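Local coordinates for phenylalanine--tRNA ligase beta subunit (Bacteroides fragilis, PDB 3IG2), which forms with the alpha subunit a tetramer that, with magnesium and ATP, attaches L-phenylalanine to tRNA(Phe), this piece being the beta-subunit core domain, at residues G161-D165 against D166-T170; G186-K190 against K191-A195. All blocks are in the same frame, centred on the assembly; numbering follows the deposited sequence.

Interaction 1: residues G161-D165 against D166-T170; sequences GNLSD and DIYST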
ATOM      1  N   GLY B 161       6.183 -15.087  28.017  1.00 13.43           N
ATOM      2  CA  GLY B 161       5.902 -16.420  28.562  1.00 14.03           C
ATOM      3  C   GLY B 161       4.988 -17.168  27.615  1.00 15.05           C
ATOM      4  O   GLY B 161       4.322 -16.569  26.769  1.00 14.79           O
ATOM      5  N   ASN B 162       4.953 -18.485  27.744  1.00 15.29           N
ATOM      6  CA  ASN B 162       4.026 -19.260  26.953  1.00 15.93           C
ATOM      7  C   ASN B 162       2.724 -19.478  27.713  1.00 15.73           C
ATOM      8  O   ASN B 162       2.709 -19.477  28.934  1.00 15.29           O
ATOM      9  CB  ASN B 162       4.679 -20.564  26.475  1.00 16.43           C
ATOM     10  CG  ASN B 162       5.773 -20.303  25.461  1.00 17.26           C
ATOM     11  OD1 ASN B 162       5.619 -20.607  24.291  1.00 20.25           O
ATOM     12  ND2 ASN B 162       6.866 -19.696  25.901  1.00 18.23           N
ATOM     13  N   LEU B 163       1.626 -19.635  26.983  1.00 15.64           N
ATOM     14  CA  LEU B 163       0.319 -19.761  27.618  1.00 15.37           C
ATOM     15  C   LEU B 163      -0.598 -20.612  26.759  1.00 15.11           C
ATOM     16  O   LEU B 163      -0.582 -20.517  25.524  1.00 15.00           O
ATOM     17  CB  LEU B 163      -0.307 -18.375  27.828  1.00 15.68           C
ATOM     18  CG  LEU B 163      -1.348 -18.028  28.906  1.00 16.74           C
ATOM     19  CD1 LEU B 163      -2.300 -17.002  28.328  1.00 17.47           C
ATOM     20  CD2 LEU B 163      -2.168 -19.188  29.493  1.00 17.04           C
ATOM     21  N   SER B 164      -1.394 -21.430  27.434  1.00 14.81           N
ATOM     22  CA  SER B 164      -2.476 -22.195  26.828  1.00 15.16           C
ATOM     23  C   SER B 164      -3.549 -22.300  27.895  1.00 15.50           C
ATOM     24  O   SER B 164      -3.259 -22.743  28.995  1.00 15.95           O
ATOM     25  CB  SER B 164      -1.982 -23.591  26.470  1.00 14.96           C
ATOM     26  OG  SER B 164      -2.988 -24.322  25.806  1.00 15.75           O
ATOM     27  N   ASP B 165      -4.773 -21.882  27.600  1.00 15.77           N
ATOM     28  CA  ASP B 165      -5.855 -21.913  28.614  1.00 16.08           C
ATOM     29  C   ASP B 165      -7.217 -22.064  27.941  1.00 15.70           C
ATOM     30  O   ASP B 165      -7.262 -22.357  26.756  1.00 15.31           O
ATOM     31  CB  ASP B 165      -5.814 -20.660  29.505  1.00 16.15           C
ATOM     32  CG  ASP B 165      -6.127 -19.373  28.753  1.00 16.31           C
ATOM     33  OD1 ASP B 165      -6.462 -19.410  27.542  1.00 15.47           O
ATOM     34  OD2 ASP B 165      -6.027 -18.309  29.396  1.00 17.01           O
ATOM     35  N   ASP B 166      -8.316 -21.839  28.668  1.00 15.59           N
ATOM     36  CA  ASP B 166      -9.655 -21.962  28.058  1.00 15.63           C
ATOM     37  C   ASP B 166      -9.940 -20.974  26.921  1.00 15.81           C
ATOM     38  O   ASP B 166     -10.861 -21.183  26.140  1.00 16.95           O
ATOM     39  CB  ASP B 166     -10.816 -21.995  29.078  1.00 15.96           C
ATOM     40  CG  ASP B 166     -10.511 -21.272  30.394  1.00 15.53           C
ATOM     41  OD1 ASP B 166      -9.958 -20.146  30.441  1.00 14.07           O
ATOM     42  OD2 ASP B 166     -10.884 -21.857  31.418  1.00 19.20           O
ATOM     43  N   ILE B 167      -9.152 -19.910  26.807  1.00 15.30           N
ATOM     44  CA  ILE B 167      -9.330 -18.969  25.693  1.00 14.69           C
ATOM     45  C   ILE B 167      -8.404 -19.287  24.487  1.00 13.97           C
ATOM     46  O   ILE B 167      -8.876 -19.310  23.328  1.00 14.05           O
ATOM     47  CB  ILE B 167      -9.149 -17.494  26.173  1.00 14.42           C
ATOM     48  CG1 ILE B 167     -10.348 -17.092  27.035  1.00 13.97           C
ATOM     49  CG2 ILE B 167      -8.965 -16.545  24.983  1.00 15.16           C
ATOM     50  CD1 ILE B 167     -10.142 -15.824  27.786  1.00 14.28           C
ATOM     51  N   TYR B 168      -7.117 -19.519  24.758  1.00 12.74           N
ATOM     52  CA  TYR B 168      -6.131 -19.745  23.704  1.00 13.07           C
ATOM     53  C   TYR B 168      -5.665 -21.180  23.614  1.00 13.28           C
ATOM     54  O   TYR B 168      -5.328 -21.801  24.628  1.00 13.35           O
ATOM     55  CB  TYR B 168      -4.886 -18.902  23.930  1.00 12.79           C
ATOM     56  CG  TYR B 168      -5.113 -17.403  24.080  1.00 13.22           C
ATOM     57  CD1 TYR B 168      -5.375 -16.589  22.975  1.00 13.24           C
ATOM     58  CD2 TYR B 168      -5.043 -16.807  25.333  1.00 12.55           C
ATOM     59  CE1 TYR B 168      -5.561 -15.210  23.125  1.00 12.93           C
ATOM     60  CE2 TYR B 168      -5.234 -15.443  25.492  1.00 14.32           C
ATOM     61  CZ  TYR B 168      -5.468 -14.655  24.389  1.00 15.79           C
ATOM     62  OH  TYR B 168      -5.659 -13.316  24.582  1.00 18.29           O
ATOM     63  N   SER B 169      -5.582 -21.711  22.401  1.00 14.01           N
ATOM     64  CA  SER B 169      -4.915 -23.022  22.223  1.00 13.72           C
ATOM     65  C   SER B 169      -3.411 -22.795  22.357  1.00 13.72           C
ATOM     66  O   SER B 169      -2.727 -23.558  23.030  1.00 13.51           O
ATOM     67  CB  SER B 169      -5.264 -23.656  20.886  1.00 13.80           C
ATOM     68  OG  SER B 169      -5.339 -22.663  19.873  1.00 14.20           O
ATOM     69  N   THR B 170      -2.925 -21.720  21.734  1.00 13.90           N
ATOM     70  CA  THR B 170      -1.509 -21.322  21.753  1.00 13.71           C
ATOM     71  C   THR B 170      -1.433 -19.795  21.959  1.00 13.65           C
ATOM     72  O   THR B 170      -2.115 -19.032  21.259  1.00 12.06           O
ATOM     73  CB  THR B 170      -0.823 -21.698  20.429  1.00 13.65           C
ATOM     74  OG1 THR B 170      -1.050 -23.089  20.153  1.00 16.66           O
ATOM     75  CG2 THR B 170       0.680 -21.453  20.484  1.00 13.95           C
TER
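Asp165 folds its carboxylate back over the bend it begins, and OD1 takes two backbone N-H groups at once. Tyr168 N lies 2.9 Å from Asp165 OD1, meeting it nearly along the C-O axis in an almost straight bond (172°). Ile167 N is 2.8 Å from the same oxygen but comes from well above the carboxylate plane, by a more bent path. Asp165 CG stands between the residue's own backbone N and carbonyl carbon (chi1 66°), which brings the carboxylate back to the chain, and the paired grip should limit its rotation. A backbone bond, Asp165 N to Tyr168 O at 3.0 Å, closes the bend. On the buried side, Ile167 CG2 sits 3.8 Å above the centre of the Tyr168 ring, and Leu163 CD1 approaches Tyr168 CD2 obliquely at 4.1 Å. The solvent side is looser. Exposed Ser164 sends a single bond from OG to Ser169 O (2.9 Å), arriving above the carbonyl plane, while Ser169 itself uses its hydroxyl on Glu133. Asp166 points away from 161-165, its carboxylate bonded to Glu40 N and Ser41 OG. The Asp165 OD1 to Ile167 N bond defines an Asx turn, here at the bend within the 164-170 connection between the adjacent antiparallel strands 159-163 and 171-175.

Interaction 2: residues G186-K190 against K191-A195; sequences GVVTK and KMLKA
A local helix N-cap joins the end of strand 181-188 to the short helix 190-195, at the point where the chain leaves the large mixed sheet. Thr189 is the N-cap residue. Its OG1 accepts from Met192 N at 3.2 Å (153° at the hydrogen), and it can do so because chi1 of 72° sets the hydroxyl between the backbone N and the carbonyl carbon, facing the first turn. Met192, a selenomethionine, crosses the threonine obliquely, bringing both CB and CG to 3.3 Å from Thr189 OG1, so the oxygen is closely flanked by methylenes. The helical pattern starts at the same residue: Leu193 N reaches Thr189 O at 3.1 Å in the carbonyl plane, and Lys194 N follows on Lys190 O at 3.0 Å. Beside the cap, Val188, the residue just before it, meets Leu193 by a hydrophobic staple, CG1 to CD2 at 3.9 Å. The same Val188 CG1 also touches Met192 CB, the two side chains crossing at about a right angle. Val188 and Leu193 share Val202 of strand 200-207 as a neighbour, and Met192 bends on toward Leu66 and Phe67 of helix 66-75. Lys190, Lys191 and Lys194 lie on the exposed side. Chemically, a neutral hydroxyl accepts from a first-turn amide, as helix N-caps do, while Val188 and Leu193 make an apolar contact on the buried side.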
ATOM      1  N   GLY B 186      -2.785 -14.604  21.091  1.00 13.61           N
ATOM      2  CA  GLY B 186      -2.675 -15.937  20.538  1.00 13.31           C
ATOM      3  C   GLY B 186      -3.889 -16.402  19.750  1.00 13.60           C
ATOM      4  O   GLY B 186      -4.708 -15.596  19.334  1.00 13.30           O
ATOM      5  N   VAL B 187      -3.961 -17.721  19.543  1.00 13.31           N
ATOM      6  CA  VAL B 187      -4.979 -18.361  18.713  1.00 13.16           C
ATOM      7  C   VAL B 187      -6.116 -18.749  19.631  1.00 13.00           C
ATOM      8  O   VAL B 187      -5.888 -19.434  20.621  1.00 13.35           O
ATOM      9  CB  VAL B 187      -4.400 -19.639  18.055  1.00 13.25           C
ATOM     10  CG1 VAL B 187      -5.453 -20.399  17.265  1.00 13.41           C
ATOM     11  CG2 VAL B 187      -3.180 -19.286  17.169  1.00 14.32           C
ATOM     12  N   VAL B 188      -7.325 -18.308  19.310  1.00 11.89           N
ATOM     13  CA  VAL B 188      -8.499 -18.613  20.116  1.00 12.93           C
ATOM     14  C   VAL B 188      -8.841 -20.096  19.968  1.00 12.74           C
ATOM     15  O   VAL B 188      -8.747 -20.625  18.880  1.00 13.26           O
ATOM     16  CB  VAL B 188      -9.724 -17.706  19.732  1.00 12.34           C
ATOM     17  CG1 VAL B 188     -11.027 -18.137  20.434  1.00 11.29           C
ATOM     18  CG2 VAL B 188      -9.424 -16.255  20.006  1.00 13.97           C
ATOM     19  N   THR B 189      -9.224 -20.759  21.055  1.00 13.32           N
ATOM     20  CA  THR B 189      -9.587 -22.185  20.986  1.00 14.27           C
ATOM     21  C   THR B 189     -10.742 -22.452  20.003  1.00 15.05           C
ATOM     22  O   THR B 189     -11.660 -21.649  19.863  1.00 14.94           O
ATOM     23  CB  THR B 189      -9.973 -22.789  22.364  1.00 14.95           C
ATOM     24  OG1 THR B 189     -11.248 -22.291  22.779  1.00 16.58           O
ATOM     25  CG2 THR B 189      -8.930 -22.483  23.430  1.00 13.46           C
ATOM     26  N   LYS B 190     -10.660 -23.578  19.305  1.00 15.62           N
ATOM     27  CA  LYS B 190     -11.723 -24.052  18.433  1.00 15.95           C
ATOM     28  C   LYS B 190     -13.089 -24.159  19.136  1.00 16.09           C
ATOM     29  O   LYS B 190     -14.116 -23.760  18.574  1.00 15.93           O
ATOM     30  CB  LYS B 190     -11.325 -25.409  17.876  1.00 15.88           C
ATOM     31  CG  LYS B 190     -11.009 -25.379  16.397  1.00 18.06           C
ATOM     32  CD  LYS B 190      -9.795 -24.536  16.041  1.00 18.82           C
ATOM     33  CE  LYS B 190      -9.286 -24.909  14.640  1.00 19.75           C
ATOM     34  NZ  LYS B 190      -9.055 -26.380  14.454  1.00 19.22           N
ATOM     35  N   LYS B 191     -13.090 -24.700  20.356  1.00 15.86           N
ATOM     36  CA  LYS B 191     -14.314 -24.823  21.152  1.00 16.04           C
ATOM     37  C   LYS B 191     -14.982 -23.453  21.271  1.00 15.64           C
ATOM     38  O   LYS B 191     -16.176 -23.307  21.055  1.00 15.10           O
ATOM     39  CB  LYS B 191     -13.999 -25.453  22.522  1.00 16.28           C
ATOM     40  CG  LYS B 191     -15.027 -25.219  23.635  1.00 16.93           C
ATOM     41  CD  LYS B 191     -14.836 -26.248  24.768  1.00 16.57           C
ATOM     42  CE  LYS B 191     -15.841 -26.033  25.890  1.00 17.39           C
ATOM     43  NZ  LYS B 191     -15.632 -26.985  27.035  1.00 19.07           N
HETATM   44  N   MSE B 192     -14.191 -22.431  21.552  1.00 16.04           N
HETATM   45  CA  MSE B 192     -14.737 -21.084  21.684  1.00 16.59           C
HETATM   46  C   MSE B 192     -15.267 -20.457  20.398  1.00 15.92           C
HETATM   47  O   MSE B 192     -16.268 -19.758  20.429  1.00 16.32           O
HETATM   48  CB  MSE B 192     -13.697 -20.180  22.321  1.00 17.02           C
HETATM   49  CG  MSE B 192     -13.715 -20.399  23.791  1.00 19.98           C
HETATM   50 SE   MSE B 192     -14.817 -19.009  24.505  1.00 21.39          SE
HETATM   51  CE  MSE B 192     -13.268 -17.844  24.298  1.00 15.66           C
ATOM     52  N   LEU B 193     -14.595 -20.687  19.279  1.00 14.64           N
ATOM     53  CA  LEU B 193     -15.104 -20.215  17.996  1.00 14.56           C
ATOM     54  C   LEU B 193     -16.484 -20.829  17.740  1.00 14.96           C
ATOM     55  O   LEU B 193     -17.416 -20.155  17.300  1.00 15.47           O
ATOM     56  CB  LEU B 193     -14.136 -20.631  16.876  1.00 14.19           C
ATOM     57  CG  LEU B 193     -12.718 -20.103  17.036  1.00 12.95           C
ATOM     58  CD1 LEU B 193     -11.788 -20.675  15.979  1.00 12.34           C
ATOM     59  CD2 LEU B 193     -12.758 -18.610  16.976  1.00 14.10           C
ATOM     60  N   LYS B 194     -16.591 -22.123  18.012  1.00 15.30           N
ATOM     61  CA  LYS B 194     -17.813 -22.869  17.780  1.00 16.09           C
ATOM     62  C   LYS B 194     -18.957 -22.311  18.620  1.00 15.97           C
ATOM     63  O   LYS B 194     -20.045 -22.055  18.113  1.00 15.34           O
ATOM     64  CB  LYS B 194     -17.580 -24.330  18.128  1.00 16.01           C
ATOM     65  CG  LYS B 194     -18.804 -25.194  17.970  1.00 17.33           C
ATOM     66  CD  LYS B 194     -19.057 -25.503  16.511  1.00 19.98           C
ATOM     67  CE  LYS B 194     -18.310 -26.742  16.065  1.00 19.42           C
ATOM     68  NZ  LYS B 194     -19.214 -27.617  15.260  1.00 21.18           N
ATOM     69  N   ALA B 195     -18.691 -22.106  19.905  1.00 16.54           N
ATOM     70  CA  ALA B 195     -19.723 -21.603  20.805  1.00 17.01           C
ATOM     71  C   ALA B 195     -20.214 -20.229  20.362  1.00 17.00           C
ATOM     72  O   ALA B 195     -21.325 -19.853  20.709  1.00 17.75           O
ATOM     73  CB  ALA B 195     -19.217 -21.559  22.244  1.00 16.95           C
TER

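In the fold
Interaction 1 comes first along the chain and interaction 2 follows after strand 171-175, with their centres about 11 Å apart. Both lie at the same region of the seven-stranded mixed sheet: 161-165 runs out of an edge strand within this chain, 159-163, and 186-190 ends strand 181-188, with 171-175 between them in the order. They touch directly. Ile167 O and Thr189 N, 2.7 Å apart, probably hydrogen-bond, so the bend meets the helix cap; Thr170 O and Val187 N, at 2.8 Å, probably do likewise. Tyr168 also packs on Gly186. Together they join a strand connection to a strand-to-helix passage in the beta-subunit core domain, whose family belongs to the class II synthetase clan.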